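Local coordinates for GCN5-related N-acetyltransferase (Kribbella flavida, PDB 4IUS), which probably transfers an acyl group to an acceptor molecule, as a member of the GCN5-related N-acetyltransferase (GNAT) family, at residues L107-P111 with G112-V116; E118-A121 with G122-A125. The protein carries 1 engineered substitution. All blocks are in the same frame, centred on the assembly; numbering follows the deposited sequence.

Interaction 1: residues L107-P111 with G112-V116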
loop_
_atom_site.group_PDB
_atom_site.type_symbol
_atom_site.label_atom_id
_atom_site.label_comp_id
_atom_site.label_asym_id
_atom_site.label_seq_id
_atom_site.Cartn_x
_atom_site.Cartn_y
_atom_site.Cartn_z
ATOM N N LEU A 107 0.778 -8.527 -5.385
ATOM C CA LEU A 107 1.657 -9.671 -5.231
ATOM C C LEU A 107 1.765 -9.993 -3.751
ATOM O O LEU A 107 1.738 -9.094 -2.919
ATOM C CB LEU A 107 3.044 -9.394 -5.766
ATOM C CG LEU A 107 3.198 -8.794 -7.197
ATOM C CD1 LEU A 107 4.681 -8.683 -7.600
ATOM C CD2 LEU A 107 2.366 -9.442 -8.252
ATOM N N ALA A 108 1.811 -11.261 -3.396
ATOM C CA ALA A 108 1.821 -11.645 -1.990
ATOM C C ALA A 108 2.786 -12.786 -1.711
ATOM O O ALA A 108 3.099 -13.567 -2.609
ATOM C CB ALA A 108 0.417 -11.965 -1.448
ATOM N N VAL A 109 3.191 -12.903 -0.456
ATOM C CA VAL A 109 4.090 -13.973 -0.045
ATOM C C VAL A 109 3.806 -14.289 1.437
ATOM O O VAL A 109 3.399 -13.431 2.241
ATOM C CB VAL A 109 5.593 -13.594 -0.238
ATOM C CG1 VAL A 109 6.058 -12.511 0.772
ATOM C CG2 VAL A 109 6.482 -14.841 -0.150
ATOM N N GLU A 110 4.025 -15.550 1.794
ATOM C CA GLU A 110 3.872 -16.037 3.175
ATOM C C GLU A 110 5.266 -16.432 3.706
ATOM O O GLU A 110 6.189 -16.643 2.910
ATOM C CB GLU A 110 2.961 -17.244 3.222
ATOM C CG GLU A 110 1.518 -16.871 2.929
ATOM C CD GLU A 110 0.535 -18.012 3.142
ATOM O OE1 GLU A 110 0.807 -19.146 2.683
ATOM O OE2 GLU A 110 -0.532 -17.774 3.758
ATOM N N PRO A 111 5.392 -16.536 5.036
ATOM C CA PRO A 111 6.771 -16.683 5.577
ATOM C C PRO A 111 7.620 -17.832 5.035
ATOM O O PRO A 111 8.832 -17.669 4.801
ATOM C CB PRO A 111 6.504 -16.804 7.087
ATOM C CG PRO A 111 5.286 -15.977 7.298
ATOM C CD PRO A 111 4.425 -16.230 6.107
ATOM N N GLY A 112 7.006 -18.984 4.854
ATOM C CA GLY A 112 7.718 -20.181 4.423
ATOM C C GLY A 112 8.176 -20.094 2.978
ATOM O O GLY A 112 8.969 -20.909 2.539
ATOM N N ASP A 113 7.696 -19.104 2.213
ATOM C CA ASP A 113 7.994 -18.962 0.780
ATOM C C ASP A 113 8.932 -17.800 0.467
ATOM O O ASP A 113 9.395 -17.663 -0.661
ATOM C CB ASP A 113 6.684 -18.792 0.016
ATOM C CG ASP A 113 5.809 -20.054 0.051
ATOM O OD1 ASP A 113 6.348 -21.171 0.116
ATOM O OD2 ASP A 113 4.566 -19.918 0.014
ATOM N N LEU A 114 9.212 -16.962 1.457
ATOM C CA LEU A 114 10.086 -15.816 1.229
ATOM C C LEU A 114 11.536 -16.293 1.026
ATOM O O LEU A 114 12.033 -17.172 1.747
ATOM C CB LEU A 114 10.064 -14.878 2.426
ATOM C CG LEU A 114 10.965 -13.627 2.326
ATOM C CD1 LEU A 114 10.522 -12.698 1.200
ATOM C CD2 LEU A 114 10.976 -12.956 3.690
ATOM N N LEU A 115 12.201 -15.701 0.035
ATOM C CA LEU A 115 13.613 -15.947 -0.284
ATOM C C LEU A 115 14.338 -14.615 -0.174
ATOM O O LEU A 115 13.932 -13.636 -0.809
ATOM C CB LEU A 115 13.775 -16.551 -1.702
ATOM C CG LEU A 115 12.957 -17.825 -2.029
ATOM C CD1 LEU A 115 12.886 -18.187 -3.525
ATOM C CD2 LEU A 115 13.501 -19.008 -1.238
ATOM N N VAL A 116 15.317 -14.525 0.731
ATOM C CA VAL A 116 16.180 -13.361 0.800
ATOM C C VAL A 116 17.429 -13.694 -0.012
ATOM O O VAL A 116 18.158 -14.620 0.359
ATOM C CB VAL A 116 16.522 -12.953 2.246
ATOM C CG1 VAL A 116 17.425 -11.724 2.235
ATOM C CG2 VAL A 116 15.246 -12.706 3.062
HETATM O O HOH W 1 3.619 -17.477 -0.391
HETATM O O HOH W 2 11.193 -18.844 3.950
#

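Interaction 2: residues E118-A121 with G122-A125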
loop_
_atom_site.group_PDB
_atom_site.type_symbol
_atom_site.label_atom_id
_atom_site.label_comp_id
_atom_site.label_asym_id
_atom_site.label_seq_id
_atom_site.Cartn_x
_atom_site.Cartn_y
_atom_site.Cartn_z
ATOM N N GLU A 118 21.255 -13.606 -1.656
ATOM C CA GLU A 118 22.583 -13.337 -1.125
ATOM C C GLU A 118 22.927 -11.871 -1.327
ATOM O O GLU A 118 22.627 -11.286 -2.367
ATOM C CB GLU A 118 23.594 -14.236 -1.866
ATOM C CG GLU A 118 25.057 -14.006 -1.521
ATOM C CD GLU A 118 26.037 -14.985 -2.149
ATOM O OE1 GLU A 118 25.616 -15.853 -2.945
ATOM O OE2 GLU A 118 27.246 -14.876 -1.807
ATOM N N PHE A 119 23.593 -11.289 -0.333
ATOM C CA PHE A 119 24.016 -9.896 -0.406
ATOM C C PHE A 119 25.397 -9.813 -1.077
ATOM O O PHE A 119 26.302 -10.571 -0.688
ATOM C CB PHE A 119 24.104 -9.303 1.003
ATOM C CG PHE A 119 22.776 -8.856 1.584
ATOM C CD1 PHE A 119 21.624 -9.610 1.492
ATOM C CD2 PHE A 119 22.695 -7.611 2.136
ATOM C CE1 PHE A 119 20.448 -9.133 2.033
ATOM C CE2 PHE A 119 21.515 -7.124 2.650
ATOM C CZ PHE A 119 20.406 -7.884 2.604
ATOM N N PRO A 120 25.583 -8.902 -2.067
ATOM C CA PRO A 120 26.894 -8.719 -2.659
ATOM C C PRO A 120 27.916 -8.176 -1.662
ATOM O O PRO A 120 27.567 -7.692 -0.593
ATOM C CB PRO A 120 26.652 -7.713 -3.775
ATOM C CG PRO A 120 25.205 -7.659 -3.979
ATOM C CD PRO A 120 24.557 -8.074 -2.716
ATOM N N ALA A 121 29.182 -8.231 -2.040
ATOM C CA ALA A 121 30.257 -7.691 -1.207
ATOM C C ALA A 121 29.996 -6.207 -0.898
ATOM O O ALA A 121 29.588 -5.441 -1.770
ATOM C CB ALA A 121 31.617 -7.850 -1.911
ATOM N N GLY A 122 30.216 -5.831 0.356
ATOM C CA GLY A 122 30.042 -4.439 0.788
ATOM C C GLY A 122 28.639 -4.065 1.198
ATOM O O GLY A 122 28.438 -2.956 1.698
ATOM N N VAL A 123 27.675 -4.960 0.975
ATOM C CA VAL A 123 26.269 -4.627 1.163
ATOM C C VAL A 123 25.781 -5.242 2.482
ATOM O O VAL A 123 26.001 -6.425 2.754
ATOM C CB VAL A 123 25.394 -5.079 -0.031
ATOM C CG1 VAL A 123 23.950 -4.667 0.161
ATOM C CG2 VAL A 123 25.911 -4.529 -1.345
ATOM N N THR A 124 25.132 -4.421 3.308
ATOM C CA THR A 124 24.621 -4.856 4.593
ATOM C C THR A 124 23.182 -4.330 4.733
ATOM O O THR A 124 22.732 -3.502 3.942
ATOM C CB THR A 124 25.526 -4.337 5.738
ATOM O OG1 THR A 124 25.510 -2.891 5.752
ATOM C CG2 THR A 124 26.979 -4.829 5.618
ATOM N N ALA A 125 22.495 -4.759 5.763
ATOM C CA ALA A 125 21.142 -4.306 6.045
ATOM C C ALA A 125 20.972 -4.006 7.515
ATOM O O ALA A 125 21.587 -4.666 8.350
ATOM C CB ALA A 125 20.116 -5.350 5.667
HETATM O O HOH W 3 27.361 -8.677 2.027
#

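Interaction 1: residues L107-P111 with G112-V116
The carbonyl O of Glu110 accepts the backbone N-H of Asp113 at 3.0 Å from N to O, closing a tight turn just past the end of the strand that contains Val109. The donor stands above the carbonyl plane, 43° out of it. At Leu114 the backbone N is shared weakly: it lies 3.4 Å from Glu110 O, at a strongly bent N-H...O angle of 122°, and equally far from Pro111 O in a straighter but still long bond. Pro111 and Gly112 form the bend itself. Two waters brace the turn. One accepts from Glu110 N and donates to Asp113 OD2, at 2.6 Å from that oxygen, tying the carboxylate back to the strand end; the other donates to both Pro111 O and Leu114 O. With CG anti to its own carbonyl carbon (chi1 -67°), Asp113 directs its carboxylate toward the first of these waters. The CB of Asp113 rests 4.0 Å from Val109 CG2, the methyl that also lies over the peptide joining Asp113 to Leu114, 3.8 Å from Leu114 N. Val109 CG2 thus packs against the peptide with which the chain leaves the turn, whereas the Pro111 side chain sets off away from residues 112-116 and touches Phe215. Helix 202-216 flanks the contact through this phenylalanine, Thr211 and Gln212, and strand 222-225 pairs with Val109 through the backbone of Ala223.

Interaction 2: residues E118-A121 with G122-A125
The carbonyl O of Pro120 is approached by the backbone N-H of Val123 and by a water. The N-H bond measures 3.2 Å from Val123 N to Pro120 O, with an N-H...O angle of 151° and the donor tilted 34° from the carbonyl plane. The water lies 2.8 Å from Pro120 O and also in hydrogen-bonding range of Val123 O; with more acceptors around it than protons, it probably serves them in turn. Gly122 occupies the third position of this type II turn with a positive phi, where a CB would collide with Ala121 O. Beside the turn, the Phe119 ring presents one edge to the strand: CD2 lies 3.6 Å from Val123 O, with Val123 C in the ring plane and Thr124 C also at the edge. Separately, Phe119 CE2 meets Ala125 CB at 3.8 Å. Val123 CG1, anti to its backbone N (chi1 -177°), comes within 3.8 Å of Phe119 CD2, the two side chains crossing at about a right angle. Its other methyl, CG2, packs against the Pro120 ring, 4.0 Å from CD. Replacing Phe119 by alanine would remove the ring and is likely to leave Val123 CG1 and Ala125 CB without their aromatic neighbour, opening a gap beside the strand. Ile166 of the adjacent strand and Leu205 of helix 202-216 also touch the Phe119 side chain, which so contacts both sheet and helix. The arrangement is a beta turn leading into an edge strand, with apolar side chains packed against helix 202-216 of the GNAT alpha/beta fold.

In the fold
Interactions 1 and 2 follow one another along the chain, their centres about 20 Å apart, and lie on the connection between strand 99-109 and strand 123-127. Interaction 1 lets the chain leave the first of these strands, and interaction 2 turns it into the second. Both strands belong to the same mixed sheet but are not neighbours in it: 99-109 lies in the interior, whereas 123-127 is outermost within the chain, with four strands between them. Helix 202-216 is common to both contacts, its Leu205 meeting interaction 2 and its Gln212 interaction 1. The connection therefore runs past this helix as it carries the chain from the interior of the sheet to its edge.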